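Local coordinates for maltose-binding protein MalE1 (PDB 6DTU) that binds maltotetraose between its two lobes as a periplasmic binding protein and probably delivers maltose-type sugars to a membrane transporter, at residues G55-V66 / V263-N274; I16-F24 / F285-I295. All blocks are in the same frame, centred on the assembly; numbering follows the deposited sequence.

Interaction 1 (G55-V66 / V263-N274); sequences GADIIVGAHDWV and VQGFMVNAKSPN. With GLC (alpha-D-glucopyranose), chain C.
Ile59 and Met267 form a hydrogen-bonded pair in the antiparallel pairing of strand 58-62 with 263-268, within the mixed sheet of one lobe of this periplasmic binding protein. Met267 N meets Ile59 O at 2.8 Å and Ile59 N returns a bond to Met267 O; the next hydrogen-bonded pair, Gly61 with Gly265, is bonded both ways too. The tight part lies here. Met267 keeps CG beside its backbone N and folds back at chi3 (-80°), which carries CE across the Trp65 side chain at about a right angle, 3.6 Å from Trp65 CE3. Asp64 OD2 accepts from O3 of a glucose unit and Asp64 OD1 from O2, while Trp65 NE1 donates to O3, so residues just past the C-terminal end of strand 58-62 line the sugar pocket. His63 ND1 accepts from Val263 N at 2.9 Å, and its NE2 is tied to Met331 O.

The opposite end is more polar and nearer solvent: a type I turn from Asn269 to Ser272 carries exposed Lys271, and a water bridges Gly55 N and Asn269 ND2. Asp57 OD1 accepts Ser272 OG on its anti lone pair, whereas Asn274 ND2, 3.2 Å from Asp57 OD1, approaches from above the carboxylate plane.

Interaction 2 (I16-F24 / F285-I295); sequences ILQKLGEEF and FIAKKETMYRI
Leu20 of helix 14-28 drops as a knob into a hole made by Phe285, Ile286, Thr291 and Arg294, joining that helix to the end of helix 275-286 and to helix 289-298. Segments 16-24 and 289-295 run nearly antiparallel, with axes 10.7 Å apart; side chains fill the interval.

The two branches of Leu20 divide the work. Leu20 CD1 packs on Ile286 CD1 at 3.9 Å and also reaches Ile295 CG1 and the methyl of Thr291, while CD2 lies over one face of the Arg294 guanidinium, toward its rim. Phe285 has CG trans to its backbone N (chi1 177°), and the ring extends toward helix 14-28, where its CE2 corner comes 3.3 Å from Leu20 O, with that oxygen near the ring plane. Phe24 lies next to it: the planes are only 26° apart but slid so far that the rings barely overlap, and Phe24 CD1 touches Phe285 CD2 at 3.6 Å. Phe281 meets Phe24 edge-to-face.

Arg294 is a second knob, set among Ile16, Lys19, Leu20 and Glu23. Its chain runs out straight through chi2 and bends at chi3 (62°), presenting NH1 and NH2 end-on to Glu23. Arg294 NH1 reaches Glu23 OE1 at 2.9 Å on the syn lone pair, and Arg294 NH2 reaches Glu23 OE2 at 2.8 Å. Lys19 NZ takes the anti lone pair of Glu23 OE2 at 2.6 Å. At the other end Ile16 CG1 rests 3.7 Å from Arg294 O.

Three bonds thus grip one carboxylate, and the two with Arg294 fix the rotation of the guanidinium over Leu20. Two cations around Glu23 would be expected to favour its ionised form, so a salt-bridge network of Lys19, Glu23 and Arg294 borders the apolar core on its partly exposed side.

How the interactions relate
Interaction 1 is a buried pairing within the sheet, held mainly by backbone hydrogen bonds and reaching the sugar pocket; interaction 2 is a partly buried helix packing whose apolar interior is bordered by a salt-bridge network. The centres of interaction 1 and interaction 2 are about 17 Å apart, yet the two share one hydrophobic layer. The Phe266 ring, on the sheet face it shares with Ile58 and Val60, touches Leu17, Ile286 and Ile295, with Phe266 CE2 3.6 Å from Ile286 CG2; Val60 also packs on Leu17. Chain order ties them too, since strand 260-268 leads into helix 275-286. Charge also serves differently: Asp64 holds glucose in interaction 1, whereas Glu23 joins two helices in interaction 2.

Interaction 1 (G55-V66 / V263-N274)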
loop_
_atom_site.group_PDB
_atom_site.type_symbol
_atom_site.label_atom_id
_atom_site.label_comp_id
_atom_site.label_asym_id
_atom_site.label_seq_id
_atom_site.Cartn_x
_atom_site.Cartn_y
_atom_site.Cartn_z
ATOM N N GLY A 55 0.905 23.253 4.001
ATOM C CA GLY A 55 1.295 21.920 3.580
ATOM C C GLY A 55 2.803 21.773 3.414
ATOM O O GLY A 55 3.524 22.727 3.114
ATOM N N ALA A 56 3.282 20.543 3.593
ATOM C CA ALA A 56 4.694 20.259 3.349
ATOM C C ALA A 56 5.049 20.574 1.900
ATOM O O ALA A 56 4.189 20.594 1.014
ATOM C CB ALA A 56 4.970 18.772 3.589
ATOM N N ASP A 57 6.335 20.843 1.659
ATOM C CA ASP A 57 6.771 21.060 0.282
ATOM C C ASP A 57 6.747 19.776 -0.529
ATOM O O ASP A 57 6.554 19.828 -1.747
ATOM C CB ASP A 57 8.170 21.657 0.274
ATOM C CG ASP A 57 8.256 22.898 1.149
ATOM O OD1 ASP A 57 7.759 23.960 0.727
ATOM O OD2 ASP A 57 8.793 22.830 2.285
ATOM N N ILE A 58 6.994 18.639 0.119
ATOM C CA ILE A 58 7.045 17.334 -0.529
ATOM C C ILE A 58 6.285 16.350 0.343
ATOM O O ILE A 58 6.458 16.348 1.567
ATOM C CB ILE A 58 8.515 16.892 -0.654
ATOM C CG1 ILE A 58 9.286 17.822 -1.605
ATOM C CG2 ILE A 58 8.636 15.446 -1.083
ATOM C CD1 ILE A 58 10.805 17.587 -1.578
ATOM N N ILE A 59 5.438 15.520 -0.266
ATOM C CA ILE A 59 4.767 14.448 0.460
ATOM C C ILE A 59 5.165 13.121 -0.167
ATOM O O ILE A 59 5.395 13.020 -1.376
ATOM C CB ILE A 59 3.222 14.617 0.564
ATOM C CG1 ILE A 59 2.579 14.607 -0.832
ATOM C CG2 ILE A 59 2.879 15.863 1.365
ATOM C CD1 ILE A 59 1.055 14.588 -0.806
ATOM N N VAL A 60 5.240 12.094 0.667
ATOM C CA VAL A 60 5.594 10.752 0.226
ATOM C C VAL A 60 4.375 9.868 0.429
ATOM O O VAL A 60 3.819 9.817 1.529
ATOM C CB VAL A 60 6.812 10.212 0.997
ATOM C CG1 VAL A 60 7.188 8.837 0.480
ATOM C CG2 VAL A 60 8.001 11.195 0.945
ATOM N N GLY A 61 3.976 9.140 -0.602
ATOM C CA GLY A 61 2.811 8.294 -0.441
ATOM C C GLY A 61 2.471 7.537 -1.695
ATOM O O GLY A 61 3.311 7.349 -2.571
ATOM N N ALA A 62 1.237 7.053 -1.742
ATOM C CA ALA A 62 0.837 6.084 -2.758
ATOM C C ALA A 62 0.221 6.736 -3.983
ATOM O O ALA A 62 -0.335 7.837 -3.928
ATOM C CB ALA A 62 -0.122 5.047 -2.177
ATOM N N HIS A 63 0.324 6.026 -5.108
ATOM C CA HIS A 63 -0.057 6.610 -6.386
ATOM C C HIS A 63 -1.561 6.768 -6.545
ATOM O O HIS A 63 -1.994 7.540 -7.410
ATOM C CB HIS A 63 0.493 5.778 -7.539
ATOM C CG HIS A 63 -0.301 4.540 -7.807
ATOM N ND1 HIS A 63 -0.030 3.338 -7.192
ATOM C CD2 HIS A 63 -1.351 4.318 -8.628
ATOM C CE1 HIS A 63 -0.886 2.426 -7.623
ATOM N NE2 HIS A 63 -1.689 2.991 -8.503
ATOM N N ASP A 64 -2.371 6.054 -5.760
ATOM C CA ASP A 64 -3.817 6.263 -5.878
ATOM C C ASP A 64 -4.213 7.689 -5.533
ATOM O O ASP A 64 -5.296 8.127 -5.933
ATOM C CB ASP A 64 -4.613 5.290 -4.997
ATOM C CG ASP A 64 -4.314 5.455 -3.503
ATOM O OD1 ASP A 64 -3.165 5.154 -3.118
ATOM O OD2 ASP A 64 -5.222 5.866 -2.743
ATOM N N TRP A 65 -3.359 8.431 -4.823
ATOM C CA TRP A 65 -3.669 9.814 -4.479
ATOM C C TRP A 65 -3.585 10.753 -5.677
ATOM O O TRP A 65 -4.143 11.854 -5.612
ATOM C CB TRP A 65 -2.661 10.346 -3.468
ATOM C CG TRP A 65 -2.487 9.581 -2.204
ATOM C CD1 TRP A 65 -3.213 8.505 -1.767
ATOM C CD2 TRP A 65 -1.515 9.857 -1.194
ATOM N NE1 TRP A 65 -2.754 8.100 -0.529
ATOM C CE2 TRP A 65 -1.705 8.909 -0.162
ATOM C CE3 TRP A 65 -0.494 10.813 -1.065
ATOM C CZ2 TRP A 65 -0.919 8.897 1.004
ATOM C CZ3 TRP A 65 0.300 10.789 0.091
ATOM C CH2 TRP A 65 0.099 9.819 1.086
ATOM N N VAL A 66 -2.925 10.351 -6.768
ATOM C CA VAL A 66 -2.463 11.319 -7.768
ATOM C C VAL A 66 -3.630 12.054 -8.423
ATOM O O VAL A 66 -3.614 13.284 -8.542
ATOM C CB VAL A 66 -1.550 10.647 -8.811
ATOM C CG1 VAL A 66 -1.319 11.577 -9.977
ATOM C CG2 VAL A 66 -0.236 10.248 -8.202
ATOM N N VAL A 263 2.221 1.904 -5.996
ATOM C CA VAL A 263 3.516 2.526 -6.255
ATOM C C VAL A 263 3.676 3.670 -5.265
ATOM O O VAL A 263 2.738 4.446 -5.060
ATOM C CB VAL A 263 3.656 2.993 -7.719
ATOM C CG1 VAL A 263 5.069 3.466 -7.973
ATOM C CG2 VAL A 263 3.297 1.846 -8.672
ATOM N N GLN A 264 4.827 3.730 -4.597
ATOM C CA GLN A 264 5.132 4.762 -3.609
ATOM C C GLN A 264 6.091 5.756 -4.247
ATOM O O GLN A 264 6.968 5.361 -5.024
ATOM C CB GLN A 264 5.812 4.146 -2.376
ATOM C CG GLN A 264 4.946 3.178 -1.576
ATOM C CD GLN A 264 3.953 3.897 -0.692
ATOM O OE1 GLN A 264 4.214 5.001 -0.202
ATOM N NE2 GLN A 264 2.807 3.271 -0.466
ATOM N N GLY A 265 5.899 7.043 -3.958
ATOM C CA GLY A 265 6.686 8.078 -4.600
ATOM C C GLY A 265 6.600 9.414 -3.893
ATOM O O GLY A 265 5.896 9.589 -2.898
ATOM N N PHE A 266 7.350 10.357 -4.444
ATOM C CA PHE A 266 7.507 11.698 -3.905
ATOM C C PHE A 266 6.711 12.668 -4.768
ATOM O O PHE A 266 6.920 12.735 -5.985
ATOM C CB PHE A 266 8.986 12.096 -3.949
ATOM C CG PHE A 266 9.898 11.233 -3.098
ATOM C CD1 PHE A 266 10.278 11.659 -1.822
ATOM C CD2 PHE A 266 10.388 10.011 -3.565
ATOM C CE1 PHE A 266 11.128 10.871 -1.005
ATOM C CE2 PHE A 266 11.231 9.212 -2.749
ATOM C CZ PHE A 266 11.598 9.648 -1.472
ATOM N N MET A 267 5.841 13.451 -4.131
ATOM C CA MET A 267 5.008 14.435 -4.811
ATOM C C MET A 267 5.321 15.819 -4.264
ATOM O O MET A 267 5.663 15.959 -3.097
ATOM C CB MET A 267 3.550 14.125 -4.597
ATOM C CG MET A 267 3.136 12.881 -5.342
ATOM S SD MET A 267 1.679 12.093 -4.657
ATOM C CE MET A 267 2.360 11.194 -3.257
ATOM N N VAL A 268 5.198 16.845 -5.110
ATOM C CA VAL A 268 5.562 18.220 -4.773
ATOM C C VAL A 268 4.292 19.051 -4.601
ATOM O O VAL A 268 3.369 18.965 -5.416
ATOM C CB VAL A 268 6.485 18.834 -5.843
ATOM C CG1 VAL A 268 6.753 20.319 -5.537
ATOM C CG2 VAL A 268 7.787 18.057 -5.911
ATOM N N ASN A 269 4.250 19.847 -3.532
ATOM C CA ASN A 269 3.111 20.719 -3.246
ATOM C C ASN A 269 3.080 21.867 -4.254
ATOM O O ASN A 269 3.978 22.717 -4.259
ATOM C CB ASN A 269 3.318 21.280 -1.846
ATOM C CG ASN A 269 2.180 22.172 -1.359
ATOM O OD1 ASN A 269 1.237 22.493 -2.076
ATOM N ND2 ASN A 269 2.280 22.579 -0.105
ATOM N N ALA A 270 2.016 21.928 -5.071
ATOM C CA ALA A 270 1.891 22.992 -6.062
ATOM C C ALA A 270 1.668 24.358 -5.429
ATOM O O ALA A 270 1.848 25.381 -6.112
ATOM C CB ALA A 270 0.765 22.693 -7.051
ATOM N N LYS A 271 1.290 24.404 -4.157
ATOM C CA LYS A 271 1.089 25.677 -3.490
ATOM C C LYS A 271 2.342 26.154 -2.780
ATOM O O LYS A 271 2.340 27.256 -2.236
ATOM C CB LYS A 271 -0.076 25.610 -2.503
ATOM C CG LYS A 271 -1.383 25.048 -3.092
ATOM C CD LYS A 271 -1.847 25.813 -4.309
ATOM C CE LYS A 271 -3.161 25.244 -4.831
ATOM N NZ LYS A 271 -3.544 25.880 -6.128
ATOM N N SER A 272 3.399 25.359 -2.781
ATOM C CA SER A 272 4.580 25.707 -2.005
ATOM C C SER A 272 5.422 26.717 -2.769
ATOM O O SER A 272 5.664 26.533 -3.959
ATOM C CB SER A 272 5.424 24.478 -1.770
ATOM O OG SER A 272 6.721 24.900 -1.373
ATOM N N PRO A 273 5.856 27.804 -2.134
ATOM C CA PRO A 273 6.786 28.723 -2.812
ATOM C C PRO A 273 8.154 28.118 -3.042
ATOM O O PRO A 273 8.968 28.723 -3.760
ATOM C CB PRO A 273 6.871 29.909 -1.844
ATOM C CG PRO A 273 6.675 29.293 -0.519
ATOM C CD PRO A 273 5.652 28.177 -0.725
ATOM N N ASN A 274 8.429 26.942 -2.472
ATOM C CA ASN A 274 9.699 26.254 -2.651
ATOM C C ASN A 274 9.610 25.150 -3.689
ATOM O O ASN A 274 10.496 24.292 -3.735
ATOM C CB ASN A 274 10.209 25.668 -1.326
ATOM C CG ASN A 274 10.335 26.715 -0.235
ATOM O OD1 ASN A 274 11.147 27.617 -0.353
ATOM N ND2 ASN A 274 9.496 26.613 0.806
HETATM C C1 GLC C . -4.200 2.404 0.622
HETATM C C2 GLC C . -4.267 3.674 -0.130
HETATM C C3 GLC C . -4.678 4.817 0.747
HETATM C C4 GLC C . -6.001 4.592 1.367
HETATM C C5 GLC C . -5.999 3.280 2.191
HETATM C C6 GLC C . -7.280 2.949 2.664
HETATM O O2 GLC C . -2.948 3.961 -0.675
HETATM O O3 GLC C . -4.718 6.047 -0.045
HETATM O O4 GLC C . -6.266 5.706 2.262
HETATM O O5 GLC C . -5.506 2.129 1.258
HETATM O O6 GLC C . -7.171 1.776 3.443
HETATM O O HOH W 1 0.761 24.685 1.321
#

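Interaction 2 (I16-F24 / F285-I295)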
loop_
_atom_site.group_PDB
_atom_site.type_symbol
_atom_site.label_atom_id
_atom_site.label_comp_id
_atom_site.label_asym_id
_atom_site.label_seq_id
_atom_site.Cartn_x
_atom_site.Cartn_y
_atom_site.Cartn_z
ATOM N N ILE A 16 15.864 7.274 6.737
ATOM C CA ILE A 16 16.687 7.435 5.546
ATOM C C ILE A 16 16.545 8.833 4.973
ATOM O O ILE A 16 17.539 9.452 4.579
ATOM C CB ILE A 16 16.440 6.331 4.499
ATOM C CG1 ILE A 16 17.360 6.553 3.294
ATOM C CG2 ILE A 16 14.949 6.280 4.096
ATOM C CD1 ILE A 16 18.854 6.646 3.641
ATOM N N LEU A 17 15.326 9.375 4.949
ATOM C CA LEU A 17 15.148 10.731 4.423
ATOM C C LEU A 17 15.784 11.789 5.316
ATOM O O LEU A 17 16.259 12.820 4.814
ATOM C CB LEU A 17 13.665 11.026 4.203
ATOM C CG LEU A 17 12.976 10.242 3.078
ATOM C CD1 LEU A 17 11.490 10.585 2.996
ATOM C CD2 LEU A 17 13.634 10.514 1.764
ATOM N N GLN A 18 15.808 11.563 6.628
ATOM C CA GLN A 18 16.508 12.476 7.526
ATOM C C GLN A 18 17.983 12.528 7.176
ATOM O O GLN A 18 18.579 13.604 7.104
ATOM C CB GLN A 18 16.362 11.989 8.973
ATOM C CG GLN A 18 15.124 12.468 9.738
ATOM C CD GLN A 18 15.037 11.898 11.174
ATOM O OE1 GLN A 18 15.598 10.836 11.474
ATOM N NE2 GLN A 18 14.337 12.615 12.061
ATOM N N LYS A 19 18.581 11.364 6.954
ATOM C CA LYS A 19 20.001 11.307 6.656
ATOM C C LYS A 19 20.304 11.964 5.316
ATOM O O LYS A 19 21.254 12.751 5.203
ATOM C CB LYS A 19 20.442 9.847 6.676
ATOM C CG LYS A 19 21.916 9.648 6.422
ATOM C CD LYS A 19 22.758 10.169 7.572
ATOM C CE LYS A 19 24.261 9.930 7.340
ATOM N NZ LYS A 19 24.870 10.828 6.296
ATOM N N LEU A 20 19.498 11.662 4.289
ATOM C CA LEU A 20 19.689 12.308 2.991
ATOM C C LEU A 20 19.495 13.813 3.097
ATOM O O LEU A 20 20.224 14.591 2.469
ATOM C CB LEU A 20 18.703 11.743 1.967
ATOM C CG LEU A 20 18.885 10.255 1.702
ATOM C CD1 LEU A 20 17.770 9.667 0.831
ATOM C CD2 LEU A 20 20.253 10.043 1.071
ATOM N N GLY A 21 18.535 14.247 3.904
ATOM C CA GLY A 21 18.315 15.677 4.059
ATOM C C GLY A 21 19.486 16.384 4.703
ATOM O O GLY A 21 19.834 17.501 4.311
ATOM N N GLU A 22 20.117 15.734 5.691
ATOM C CA GLU A 22 21.326 16.272 6.289
ATOM C C GLU A 22 22.435 16.386 5.254
ATOM O O GLU A 22 23.200 17.360 5.252
ATOM C CB GLU A 22 21.784 15.361 7.428
ATOM C CG GLU A 22 20.984 15.495 8.702
ATOM C CD GLU A 22 21.292 14.412 9.729
ATOM O OE1 GLU A 22 20.581 14.381 10.758
ATOM O OE2 GLU A 22 22.245 13.620 9.543
ATOM N N GLU A 23 22.546 15.394 4.368
ATOM C CA GLU A 23 23.584 15.444 3.337
ATOM C C GLU A 23 23.326 16.576 2.353
ATOM O O GLU A 23 24.247 17.317 1.987
ATOM C CB GLU A 23 23.676 14.083 2.631
ATOM C CG GLU A 23 24.062 12.949 3.603
ATOM C CD GLU A 23 23.978 11.555 3.020
ATOM O OE1 GLU A 23 23.625 11.430 1.828
ATOM O OE2 GLU A 23 24.227 10.583 3.781
ATOM N N PHE A 24 22.069 16.765 1.955
ATOM C CA PHE A 24 21.734 17.854 1.049
ATOM C C PHE A 24 22.028 19.198 1.697
ATOM O O PHE A 24 22.526 20.114 1.040
ATOM C CB PHE A 24 20.247 17.730 0.683
ATOM C CG PHE A 24 19.827 18.529 -0.529
ATOM C CD1 PHE A 24 20.088 18.047 -1.826
ATOM C CD2 PHE A 24 19.152 19.742 -0.385
ATOM C CE1 PHE A 24 19.704 18.778 -2.957
ATOM C CE2 PHE A 24 18.751 20.474 -1.523
ATOM C CZ PHE A 24 19.024 19.979 -2.804
ATOM N N PHE A 285 18.908 14.524 -6.862
ATOM C CA PHE A 285 19.472 13.856 -5.693
ATOM C C PHE A 285 18.680 12.597 -5.366
ATOM O O PHE A 285 19.228 11.496 -5.412
ATOM C CB PHE A 285 19.494 14.820 -4.490
ATOM C CG PHE A 285 20.007 14.214 -3.195
ATOM C CD1 PHE A 285 21.152 13.418 -3.174
ATOM C CD2 PHE A 285 19.391 14.512 -1.983
ATOM C CE1 PHE A 285 21.632 12.878 -1.991
ATOM C CE2 PHE A 285 19.884 13.981 -0.785
ATOM C CZ PHE A 285 21.018 13.182 -0.793
ATOM N N ILE A 286 17.389 12.739 -5.067
ATOM C CA ILE A 286 16.595 11.582 -4.655
ATOM C C ILE A 286 16.511 10.552 -5.785
ATOM O O ILE A 286 16.525 9.340 -5.547
ATOM C CB ILE A 286 15.218 12.034 -4.123
ATOM C CG1 ILE A 286 15.371 12.830 -2.825
ATOM C CG2 ILE A 286 14.279 10.854 -3.872
ATOM C CD1 ILE A 286 15.924 12.005 -1.657
ATOM N N ALA A 287 16.432 11.012 -7.034
ATOM C CA ALA A 287 16.239 10.088 -8.136
ATOM C C ALA A 287 17.489 9.315 -8.522
ATOM O O ALA A 287 17.395 8.428 -9.382
ATOM C CB ALA A 287 15.716 10.823 -9.375
ATOM N N LYS A 288 18.644 9.625 -7.950
ATOM C CA LYS A 288 19.870 8.993 -8.420
ATOM C C LYS A 288 19.947 7.534 -7.974
ATOM O O LYS A 288 19.292 7.111 -7.021
ATOM C CB LYS A 288 21.107 9.742 -7.929
ATOM C CG LYS A 288 21.340 11.111 -8.548
ATOM C CD LYS A 288 22.351 11.920 -7.753
ATOM C CE LYS A 288 23.625 11.161 -7.444
ATOM N NZ LYS A 288 24.807 11.705 -8.184
ATOM N N LYS A 289 20.757 6.757 -8.704
ATOM C CA LYS A 289 20.873 5.325 -8.435
ATOM C C LYS A 289 21.240 5.045 -6.986
ATOM O O LYS A 289 20.541 4.295 -6.292
ATOM C CB LYS A 289 21.865 4.668 -9.399
ATOM C CG LYS A 289 22.033 3.184 -9.109
ATOM C CD LYS A 289 22.937 2.467 -10.125
ATOM C CE LYS A 289 24.321 3.044 -10.163
ATOM N NZ LYS A 289 25.105 2.504 -11.320
ATOM N N GLU A 290 22.344 5.625 -6.516
ATOM C CA GLU A 290 22.767 5.355 -5.146
ATOM C C GLU A 290 21.690 5.749 -4.148
ATOM O O GLU A 290 21.424 5.020 -3.187
ATOM C CB GLU A 290 24.054 6.102 -4.837
ATOM C CG GLU A 290 25.289 5.362 -5.265
ATOM C CD GLU A 290 26.498 5.883 -4.538
ATOM O OE1 GLU A 290 26.535 5.746 -3.294
ATOM O OE2 GLU A 290 27.375 6.472 -5.202
ATOM N N THR A 291 21.058 6.903 -4.357
ATOM C CA THR A 291 20.078 7.355 -3.380
ATOM C C THR A 291 18.872 6.448 -3.357
ATOM O O THR A 291 18.353 6.137 -2.282
ATOM C CB THR A 291 19.632 8.772 -3.676
ATOM O OG1 THR A 291 20.789 9.551 -3.958
ATOM C CG2 THR A 291 18.931 9.317 -2.454
ATOM N N MET A 292 18.431 5.987 -4.539
ATOM C CA MET A 292 17.286 5.085 -4.602
ATOM C C MET A 292 17.611 3.746 -3.957
ATOM O O MET A 292 16.745 3.130 -3.320
ATOM C CB MET A 292 16.844 4.938 -6.060
ATOM C CG MET A 292 16.036 6.117 -6.542
ATOM S SD MET A 292 14.376 5.998 -5.865
ATOM C CE MET A 292 13.619 7.556 -6.379
ATOM N N TYR A 293 18.859 3.299 -4.076
ATOM C CA TYR A 293 19.252 2.057 -3.431
ATOM C C TYR A 293 19.329 2.228 -1.918
ATOM O O TYR A 293 18.881 1.349 -1.172
ATOM C CB TYR A 293 20.555 1.560 -4.062
ATOM C CG TYR A 293 21.077 0.236 -3.570
ATOM C CD1 TYR A 293 20.238 -0.852 -3.463
ATOM C CD2 TYR A 293 22.436 0.048 -3.339
ATOM C CE1 TYR A 293 20.720 -2.099 -3.040
ATOM C CE2 TYR A 293 22.927 -1.182 -2.928
ATOM C CZ TYR A 293 22.073 -2.244 -2.784
ATOM O OH TYR A 293 22.565 -3.458 -2.387
ATOM N N ARG A 294 19.842 3.375 -1.454
ATOM C CA ARG A 294 19.850 3.672 -0.028
ATOM C C ARG A 294 18.437 3.741 0.534
ATOM O O ARG A 294 18.201 3.295 1.658
ATOM C CB ARG A 294 20.621 4.956 0.253
ATOM C CG ARG A 294 22.083 4.775 0.006
ATOM C CD ARG A 294 22.814 6.088 0.121
ATOM N NE ARG A 294 22.688 6.614 1.459
ATOM C CZ ARG A 294 22.995 7.854 1.812
ATOM N NH1 ARG A 294 23.457 8.710 0.918
ATOM N NH2 ARG A 294 22.821 8.233 3.070
ATOM N N ILE A 295 17.489 4.298 -0.231
ATOM C CA ILE A 295 16.086 4.287 0.181
ATOM C C ILE A 295 15.571 2.859 0.305
ATOM O O ILE A 295 14.913 2.509 1.294
ATOM C CB ILE A 295 15.214 5.162 -0.749
ATOM C CG1 ILE A 295 15.530 6.648 -0.527
ATOM C CG2 ILE A 295 13.716 4.909 -0.494
ATOM C CD1 ILE A 295 14.922 7.539 -1.570
#